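Local coordinates for protein (R)-specific enoyl-CoA hydratase (Pseudomonas aeruginosa, PDB 5CPG) that probably catalyses the (R)-specific hydration of trans-2-enoyl-CoA to (R)-3-hydroxyacyl-CoA, working as a hotdog-fold dimer of the MaoC family, at residues I6-L11 with L106-K111; S21-R26 with R91-G96; N39-D44 with E55-G60. All coordinates share one frame; numbering follows the deposited sequence.

Interaction 1 (I6-L11 with L106-K111)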
loop_
_atom_site.group_PDB
_atom_site.type_symbol
_atom_site.label_atom_id
_atom_site.label_comp_id
_atom_site.label_asym_id
_atom_site.label_seq_id
_atom_site.Cartn_x
_atom_site.Cartn_y
_atom_site.Cartn_z
ATOM N N ILE A 6 9.101 -20.522 -2.543
ATOM C CA ILE A 6 10.192 -21.021 -1.714
ATOM C C ILE A 6 9.621 -21.276 -0.312
ATOM O O ILE A 6 9.445 -20.334 0.486
ATOM C CB ILE A 6 11.356 -20.029 -1.649
ATOM C CG1 ILE A 6 11.747 -19.508 -3.039
ATOM C CG2 ILE A 6 12.569 -20.626 -0.896
ATOM C CD1 ILE A 6 12.232 -20.568 -3.987
ATOM N N PRO A 7 9.316 -22.545 -0.002
ATOM C CA PRO A 7 8.712 -22.903 1.284
ATOM C C PRO A 7 9.651 -22.647 2.444
ATOM O O PRO A 7 10.849 -22.478 2.238
ATOM C CB PRO A 7 8.430 -24.410 1.149
ATOM C CG PRO A 7 8.538 -24.697 -0.319
ATOM C CD PRO A 7 9.537 -23.733 -0.848
ATOM N N TYR A 8 9.087 -22.622 3.652
ATOM C CA TYR A 8 9.832 -22.322 4.866
ATOM C C TYR A 8 11.135 -23.134 5.017
ATOM O O TYR A 8 12.169 -22.570 5.336
ATOM C CB TYR A 8 8.922 -22.560 6.071
ATOM C CG TYR A 8 9.517 -22.204 7.414
ATOM C CD1 TYR A 8 9.522 -20.893 7.886
ATOM C CD2 TYR A 8 10.044 -23.190 8.233
ATOM C CE1 TYR A 8 10.038 -20.575 9.146
ATOM C CE2 TYR A 8 10.569 -22.884 9.474
ATOM C CZ TYR A 8 10.569 -21.591 9.925
ATOM O OH TYR A 8 11.082 -21.307 11.164
ATOM N N ALA A 9 11.080 -24.422 4.729
ATOM C CA ALA A 9 12.261 -25.273 4.897
ATOM C C ALA A 9 13.401 -24.876 3.960
ATOM O O ALA A 9 14.569 -25.013 4.314
ATOM C CB ALA A 9 11.893 -26.714 4.678
ATOM N N GLU A 10 13.065 -24.365 2.776
ATOM C CA GLU A 10 14.091 -23.969 1.821
ATOM C C GLU A 10 14.607 -22.557 2.054
ATOM O O GLU A 10 15.701 -22.212 1.632
ATOM C CB GLU A 10 13.553 -24.101 0.389
ATOM C CG GLU A 10 12.957 -25.463 0.109
ATOM C CD GLU A 10 12.403 -25.609 -1.298
ATOM O OE1 GLU A 10 12.778 -24.811 -2.193
ATOM O OE2 GLU A 10 11.580 -26.535 -1.498
ATOM N N LEU A 11 13.828 -21.702 2.700
ATOM C CA LEU A 11 14.318 -20.360 2.998
ATOM C C LEU A 11 15.550 -20.400 3.891
ATOM O O LEU A 11 15.612 -21.237 4.777
ATOM C CB LEU A 11 13.227 -19.548 3.705
ATOM C CG LEU A 11 12.061 -19.181 2.809
ATOM C CD1 LEU A 11 10.964 -18.569 3.683
ATOM C CD2 LEU A 11 12.553 -18.181 1.809
ATOM N N LEU A 106 15.592 -12.218 7.268
ATOM C CA LEU A 106 16.362 -11.783 8.445
ATOM C C LEU A 106 16.366 -12.865 9.518
ATOM O O LEU A 106 17.391 -13.120 10.158
ATOM C CB LEU A 106 15.806 -10.485 9.054
ATOM C CG LEU A 106 15.888 -9.177 8.273
ATOM C CD1 LEU A 106 15.239 -8.083 9.046
ATOM C CD2 LEU A 106 17.389 -8.803 7.966
ATOM N N GLU A 107 15.223 -13.502 9.710
ATOM C CA GLU A 107 15.031 -14.484 10.781
ATOM C C GLU A 107 14.003 -15.513 10.365
ATOM O O GLU A 107 13.003 -15.142 9.763
ATOM C CB GLU A 107 14.547 -13.805 12.075
ATOM C CG GLU A 107 15.412 -12.658 12.567
ATOM C CD GLU A 107 14.785 -11.850 13.686
ATOM O OE1 GLU A 107 14.157 -12.439 14.596
ATOM O OE2 GLU A 107 14.924 -10.613 13.656
ATOM N N LYS A 108 14.234 -16.778 10.700
ATOM C CA LYS A 108 13.203 -17.799 10.644
ATOM C C LYS A 108 12.720 -18.086 12.066
ATOM O O LYS A 108 13.524 -18.288 12.970
ATOM C CB LYS A 108 13.719 -19.049 9.969
ATOM C CG LYS A 108 13.954 -18.808 8.462
ATOM C CD LYS A 108 14.636 -19.993 7.776
ATOM C CE LYS A 108 13.819 -21.264 7.881
ATOM N NZ LYS A 108 14.425 -22.351 7.053
ATOM N N LEU A 109 11.402 -18.087 12.244
ATOM C CA LEU A 109 10.787 -18.058 13.570
ATOM C C LEU A 109 9.728 -19.172 13.716
ATOM O O LEU A 109 9.346 -19.830 12.742
ATOM C CB LEU A 109 10.140 -16.695 13.809
ATOM C CG LEU A 109 11.037 -15.465 13.738
ATOM C CD1 LEU A 109 10.232 -14.181 13.635
ATOM C CD2 LEU A 109 11.925 -15.375 14.961
ATOM N N PRO A 110 9.255 -19.398 14.958
ATOM C CA PRO A 110 8.281 -20.488 15.101
ATOM C C PRO A 110 6.992 -20.231 14.325
ATOM O O PRO A 110 6.714 -19.099 13.931
ATOM C CB PRO A 110 8.008 -20.521 16.607
ATOM C CG PRO A 110 9.296 -19.962 17.225
ATOM C CD PRO A 110 9.743 -18.898 16.258
ATOM N N LYS A 111 6.220 -21.286 14.143
ATOM C CA LYS A 111 4.975 -21.283 13.364
ATOM C C LYS A 111 5.180 -20.871 11.904
ATOM O O LYS A 111 4.309 -20.208 11.316
ATOM C CB LYS A 111 3.941 -20.371 13.991
ATOM C CG LYS A 111 3.605 -20.720 15.430
ATOM C CD LYS A 111 2.764 -19.600 16.065
ATOM C CE LYS A 111 2.730 -19.713 17.592
ATOM N NZ LYS A 111 2.306 -18.431 18.233
#

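Interaction 2 (S21-R26 with R91-G96)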
loop_
_atom_site.group_PDB
_atom_site.type_symbol
_atom_site.label_atom_id
_atom_site.label_comp_id
_atom_site.label_asym_id
_atom_site.label_seq_id
_atom_site.Cartn_x
_atom_site.Cartn_y
_atom_site.Cartn_z
ATOM N N SER A 21 10.274 -2.053 -10.725
ATOM C CA SER A 21 9.102 -1.436 -11.324
ATOM C C SER A 21 9.429 -0.023 -11.778
ATOM O O SER A 21 10.103 0.726 -11.095
ATOM C CB SER A 21 7.935 -1.411 -10.341
ATOM O OG SER A 21 6.777 -0.861 -10.951
ATOM N N SER A 22 8.942 0.353 -12.958
ATOM C CA SER A 22 9.149 1.714 -13.393
ATOM C C SER A 22 8.019 2.572 -12.839
ATOM O O SER A 22 6.928 2.080 -12.666
ATOM C CB SER A 22 9.166 1.776 -14.916
ATOM O OG SER A 22 7.983 1.159 -15.411
ATOM N N ILE A 23 8.287 3.836 -12.550
ATOM C CA ILE A 23 7.249 4.747 -12.072
ATOM C C ILE A 23 6.718 5.610 -13.223
ATOM O O ILE A 23 7.229 6.684 -13.525
ATOM C CB ILE A 23 7.767 5.658 -10.958
ATOM C CG1 ILE A 23 8.453 4.800 -9.885
ATOM C CG2 ILE A 23 6.605 6.426 -10.341
ATOM C CD1 ILE A 23 7.565 3.756 -9.313
ATOM N N ALA A 24 5.657 5.127 -13.837
ATOM C CA ALA A 24 5.122 5.792 -15.012
ATOM C C ALA A 24 3.829 6.482 -14.641
ATOM O O ALA A 24 3.289 6.306 -13.555
ATOM C CB ALA A 24 4.892 4.754 -16.135
ATOM N N GLU A 25 3.313 7.276 -15.555
ATOM C CA GLU A 25 2.089 8.015 -15.301
ATOM C C GLU A 25 0.965 7.062 -14.894
ATOM O O GLU A 25 0.149 7.342 -14.050
ATOM C CB GLU A 25 1.687 8.786 -16.567
ATOM C CG GLU A 25 0.384 9.549 -16.380
ATOM C CD GLU A 25 -0.064 10.340 -17.586
ATOM O OE1 GLU A 25 -0.126 9.737 -18.677
ATOM O OE2 GLU A 25 -0.386 11.545 -17.416
ATOM N N ARG A 26 0.945 5.916 -15.527
ATOM C CA ARG A 26 -0.141 4.983 -15.331
ATOM C C ARG A 26 -0.119 4.416 -13.917
ATOM O O ARG A 26 -1.162 4.147 -13.345
ATOM C CB ARG A 26 0.011 3.884 -16.372
ATOM C CG ARG A 26 -1.180 3.154 -16.739
ATOM C CD ARG A 26 -0.853 2.357 -17.975
ATOM N NE ARG A 26 -1.439 1.049 -17.808
ATOM C CZ ARG A 26 -2.626 0.704 -18.282
ATOM N NH1 ARG A 26 -3.333 1.569 -18.994
ATOM N NH2 ARG A 26 -3.091 -0.507 -18.040
ATOM N N ARG A 91 12.852 8.888 1.157
ATOM C CA ARG A 91 12.989 9.842 0.048
ATOM C C ARG A 91 11.749 9.804 -0.822
ATOM O O ARG A 91 11.161 8.752 -0.992
ATOM C CB ARG A 91 14.226 9.511 -0.810
ATOM C CG ARG A 91 15.580 9.727 -0.094
ATOM C CD ARG A 91 16.754 9.246 -0.930
ATOM N NE ARG A 91 18.055 9.593 -0.314
ATOM C CZ ARG A 91 18.653 8.864 0.624
ATOM N NH1 ARG A 91 18.081 7.741 1.065
ATOM N NH2 ARG A 91 19.831 9.250 1.121
ATOM N N PRO A 92 11.389 10.933 -1.432
ATOM C CA PRO A 92 10.279 10.901 -2.387
ATOM C C PRO A 92 10.626 10.146 -3.673
ATOM O O PRO A 92 11.801 9.956 -4.034
ATOM C CB PRO A 92 10.043 12.374 -2.696
ATOM C CG PRO A 92 11.364 12.997 -2.461
ATOM C CD PRO A 92 11.990 12.276 -1.337
ATOM N N VAL A 93 9.588 9.707 -4.350
ATOM C CA VAL A 93 9.726 9.013 -5.617
ATOM C C VAL A 93 9.046 9.872 -6.670
ATOM O O VAL A 93 7.893 10.293 -6.466
ATOM C CB VAL A 93 9.080 7.636 -5.560
ATOM C CG1 VAL A 93 9.172 6.918 -6.940
ATOM C CG2 VAL A 93 9.734 6.787 -4.432
ATOM N N LYS A 94 9.739 10.137 -7.779
ATOM C CA LYS A 94 9.201 11.077 -8.756
ATOM C C LYS A 94 8.773 10.340 -10.006
ATOM O O LYS A 94 9.220 9.212 -10.245
ATOM C CB LYS A 94 10.241 12.161 -9.077
ATOM C CG LYS A 94 10.670 12.947 -7.830
ATOM C CD LYS A 94 11.738 13.987 -8.119
ATOM C CE LYS A 94 13.021 13.348 -8.614
ATOM N NZ LYS A 94 14.220 14.221 -8.416
ATOM N N LEU A 95 7.875 10.950 -10.764
ATOM C CA LEU A 95 7.516 10.441 -12.078
ATOM C C LEU A 95 8.776 10.198 -12.880
ATOM O O LEU A 95 9.659 11.062 -12.936
ATOM C CB LEU A 95 6.613 11.442 -12.795
ATOM C CG LEU A 95 6.144 11.060 -14.190
ATOM C CD1 LEU A 95 5.284 9.798 -14.126
ATOM C CD2 LEU A 95 5.348 12.253 -14.755
ATOM N N GLY A 96 8.894 9.013 -13.483
ATOM C CA GLY A 96 10.112 8.713 -14.223
ATOM C C GLY A 96 11.267 8.095 -13.454
ATOM O O GLY A 96 12.341 7.856 -14.008
#

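Interaction 3 (N39-D44 with E55-G60)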
loop_
_atom_site.group_PDB
_atom_site.type_symbol
_atom_site.label_atom_id
_atom_site.label_comp_id
_atom_site.label_asym_id
_atom_site.label_seq_id
_atom_site.Cartn_x
_atom_site.Cartn_y
_atom_site.Cartn_z
ATOM N N ASN A 39 -4.877 13.665 -4.534
ATOM C CA ASN A 39 -4.086 14.881 -4.380
ATOM C C ASN A 39 -3.432 15.215 -5.708
ATOM O O ASN A 39 -2.889 14.336 -6.359
ATOM C CB ASN A 39 -3.013 14.714 -3.317
ATOM C CG ASN A 39 -3.497 15.123 -1.955
ATOM O OD1 ASN A 39 -3.548 16.318 -1.646
ATOM N ND2 ASN A 39 -3.876 14.144 -1.132
ATOM N N PRO A 40 -3.520 16.479 -6.131
ATOM C CA PRO A 40 -3.177 16.781 -7.528
ATOM C C PRO A 40 -1.680 16.689 -7.832
ATOM O O PRO A 40 -1.317 16.580 -9.016
ATOM C CB PRO A 40 -3.713 18.211 -7.723
ATOM C CG PRO A 40 -3.795 18.773 -6.308
ATOM C CD PRO A 40 -4.241 17.580 -5.474
ATOM N N VAL A 41 -0.815 16.654 -6.824
ATOM C CA VAL A 41 0.610 16.545 -7.117
ATOM C C VAL A 41 0.934 15.158 -7.691
ATOM O O VAL A 41 2.001 14.967 -8.297
ATOM C CB VAL A 41 1.469 16.799 -5.873
ATOM C CG1 VAL A 41 1.453 15.543 -4.938
ATOM C CG2 VAL A 41 2.873 17.158 -6.261
ATOM N N HIS A 42 0.029 14.184 -7.490
ATOM C CA HIS A 42 0.196 12.862 -8.090
ATOM C C HIS A 42 -0.456 12.696 -9.457
ATOM O O HIS A 42 -0.173 11.732 -10.174
ATOM C CB HIS A 42 -0.394 11.802 -7.158
ATOM C CG HIS A 42 0.098 11.896 -5.752
ATOM N ND1 HIS A 42 1.426 11.777 -5.415
ATOM C CD2 HIS A 42 -0.571 12.114 -4.595
ATOM C CE1 HIS A 42 1.565 11.908 -4.100
ATOM N NE2 HIS A 42 0.363 12.112 -3.582
ATOM N N LEU A 43 -1.330 13.631 -9.849
ATOM C CA LEU A 43 -2.172 13.423 -11.007
ATOM C C LEU A 43 -2.134 14.509 -12.071
ATOM O O LEU A 43 -2.228 14.201 -13.235
ATOM C CB LEU A 43 -3.635 13.242 -10.571
ATOM C CG LEU A 43 -3.905 11.908 -9.833
ATOM C CD1 LEU A 43 -5.322 11.857 -9.262
ATOM C CD2 LEU A 43 -3.657 10.708 -10.746
ATOM N N ASP A 44 -2.038 15.756 -11.639
ATOM C CA ASP A 44 -2.233 16.952 -12.481
ATOM C C ASP A 44 -0.887 17.574 -12.808
ATOM O O ASP A 44 -0.253 18.135 -11.943
ATOM C CB ASP A 44 -3.140 17.954 -11.730
ATOM C CG ASP A 44 -3.538 19.167 -12.578
ATOM O OD1 ASP A 44 -2.737 19.624 -13.409
ATOM O OD2 ASP A 44 -4.653 19.688 -12.380
ATOM N N GLU A 55 7.253 18.553 -11.066
ATOM C CA GLU A 55 6.654 17.496 -11.836
ATOM C C GLU A 55 5.906 16.606 -10.855
ATOM O O GLU A 55 6.037 16.780 -9.632
ATOM C CB GLU A 55 7.723 16.665 -12.576
ATOM C CG GLU A 55 8.666 16.026 -11.559
ATOM C CD GLU A 55 9.841 15.265 -12.189
ATOM O OE1 GLU A 55 9.994 15.285 -13.423
ATOM O OE2 GLU A 55 10.616 14.651 -11.430
ATOM N N ARG A 56 5.117 15.667 -11.369
ATOM C CA ARG A 56 4.319 14.822 -10.479
ATOM C C ARG A 56 5.205 13.837 -9.699
ATOM O O ARG A 56 6.273 13.437 -10.143
ATOM C CB ARG A 56 3.254 14.087 -11.271
ATOM C CG ARG A 56 2.058 14.967 -11.693
ATOM C CD ARG A 56 1.201 14.242 -12.698
ATOM N NE ARG A 56 1.903 14.098 -13.967
ATOM C CZ ARG A 56 1.382 13.515 -15.030
ATOM N NH1 ARG A 56 0.158 13.006 -14.974
ATOM N NH2 ARG A 56 2.085 13.420 -16.151
ATOM N N ILE A 57 4.736 13.438 -8.526
ATOM C CA ILE A 57 5.477 12.470 -7.709
ATOM C C ILE A 57 4.538 11.297 -7.350
ATOM O O ILE A 57 3.318 11.437 -7.376
ATOM C CB ILE A 57 6.045 13.105 -6.408
ATOM C CG1 ILE A 57 4.928 13.509 -5.457
ATOM C CG2 ILE A 57 6.886 14.345 -6.721
ATOM C CD1 ILE A 57 5.435 14.033 -4.138
ATOM N N ALA A 58 5.134 10.168 -6.980
ATOM C CA ALA A 58 4.346 8.972 -6.662
ATOM C C ALA A 58 3.832 9.078 -5.244
ATOM O O ALA A 58 4.409 9.786 -4.409
ATOM C CB ALA A 58 5.211 7.712 -6.814
ATOM N N HIS A 59 2.746 8.377 -4.969
ATOM C CA HIS A 59 2.294 8.223 -3.587
ATOM C C HIS A 59 3.324 7.441 -2.803
ATOM O O HIS A 59 3.835 6.435 -3.278
ATOM C CB HIS A 59 0.955 7.492 -3.558
ATOM C CG HIS A 59 -0.088 8.079 -4.471
ATOM N ND1 HIS A 59 -0.096 7.873 -5.830
ATOM C CD2 HIS A 59 -1.199 8.797 -4.188
ATOM C CE1 HIS A 59 -1.167 8.461 -6.356
ATOM N NE2 HIS A 59 -1.853 9.025 -5.374
ATOM N N GLY A 60 3.617 7.882 -1.580
ATOM C CA GLY A 60 4.593 7.150 -0.788
ATOM C C GLY A 60 4.256 5.691 -0.644
ATOM O O GLY A 60 5.140 4.838 -0.710
#

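Interaction 1 (I6-L11 with L106-K111)
Tyr8 meets Lys108 and Leu109 at the start of a short helical turn that runs from Tyr8 to Glu10. Pro7, just before it, offers its carbonyl oxygen to the amides of both Glu10 and Leu11, which winds the turn tightly. The Tyr8 side chain sets off toward the strand, with CG opposite the backbone N (chi1 -176°), and spreads its ring against the aliphatic part of Lys108. Lys108 CE sits over the middle of one ring face, 3.9 Å from the centroid of the Tyr8 ring, as a CH-pi contact. Its NZ follows over the same face, 4.7 Å from that centroid, and adds a cation-pi component. At the far end of the ring, Tyr8 OH makes a weak hydrogen bond to Leu109 O (2.8 Å).

Ala9 and Glu10 turn their side chains away from the strand; the carboxylate of Glu10 forms a salt bridge with Lys141. Leu11 ends the turn, and its carbonyl joins that of Tyr8 in gripping the ammonium group: Lys108 NZ donates to Tyr8 O and to Leu11 O, each at 2.8 Å. Lysine suits this place because its long chain, bent at chi3 (60°), passes obliquely over the aromatic face while NZ donates to two backbone oxygens. Leu11 CB also packs at 4.3 Å on Lys108 CD. The contact fastens the N-terminal loop to strand 98-109 of the hotdog sheet, next to a classic beta bulge in which Leu106 and Glu107 both face Arg115.

Interaction 2 (S21-R26 with R91-G96)
The backbones of Ile23 and Gly96 come close, their CA atoms 5.3 Å apart, and a nearly straight hydrogen bond joins them, from Gly96 N to Ile23 O at 2.9 Å. It lies just past the end of strand 16-22, where Ser21 and Ile23 also form backbone bonds with Leu99 and Asp97, the link to the neighbouring strand 98-109. Gly96 has a positive phi (88°), a conformation that glycine takes easily because it has no CB to press against the carbonyl oxygen of Leu95.

Next to this bond Ile23 turns its branched side chain toward the 91-96 loop. Its CG1 meets Val93 CG1 at 3.7 Å, the two side chains crossing at about a right angle, while Ile23 CG2 lies 3.8 Å from Lys94 O. Val93 extends CG1 opposite its backbone N (chi1 177°), which brings that methyl to the isoleucine. Two beta-branched residues suit the spot, since each fills a buried place close to the main chain; Ile23 also packs on Leu28, Ala58 and Leu62. Leu95 reaches a different part of the segment, its CD1 methyl lying across the start of helix 25-35, 3.5 Å from Glu25 N and 3.7 Å from Ala24 C. Glu25 itself leads its carboxylate away to a salt bridge with Arg56.

The contact combines one well-aligned backbone bond, which pins the loop to the strand end at one point, with apolar packing, part of it against the backbone itself, that holds the loop against the junction where strand 16-22 gives way to helix 25-35.

Interaction 3 (N39-D44 with E55-G60)
His42 ND1 donates to Ile57 O at 2.7 Å in an almost straight bond (171° at the hydrogen); the oxygen lies in the imidazole plane, although the nitrogen stands above the plane of the carbonyl. A second bond, Ile57 N to Val41 O (3.1 Å), makes Ile57 a two-way backbone partner. Arg56, its chain bent at chi3, lays CD against the Leu43 carbonyl group and gives a more bent bond from NH1 to Leu43 O (3.2 Å), while the same nitrogen keeps its salt bridge to Glu25.

The His42 ring is clasped on both faces. With CG beside the backbone N (chi1 -51°), it stacks face-to-face on His59, the centroids 3.8 Å apart and the planes inclined by 24°. Its opposite face carries Val41 CG1, which also packs on Ile57 CG1 at 4.1 Å. His59 is positioned in turn by a bond from NE2 to Asp37 O. Asn39 bonds to Ala72 of the second subunit, which places this contact beside the dimer interface.

The 39-44 segment probably belongs to the hydratase 2 motif. Histidine suits position 42 because one nitrogen can anchor the ring to the backbone while both faces are packed; the rotation of the ring is thereby fixed, and its NE2 is presented in a defined direction.

Overall arrangement
From the N terminus, segment 6-11 opens the widest loop, which closes last, when interaction 1 joins it to the end of strand 98-109; the chain between holds both other contacts. Within that span, interaction 2 brings the end of strand 16-22 and the start of helix 25-35 against the 91-96 loop. Inside this again, interaction 3 closes the shortest loop, around helix 45-49. The three therefore nest and none cross. Interaction 1 stands apart, its centre about 32 Å from that of interaction 2, whereas interactions 2 and 3 touch through Val93 O to Ala58 N and the Glu25–Arg56 salt bridge, tying sheet edge, helix start and the 55-60 loop together.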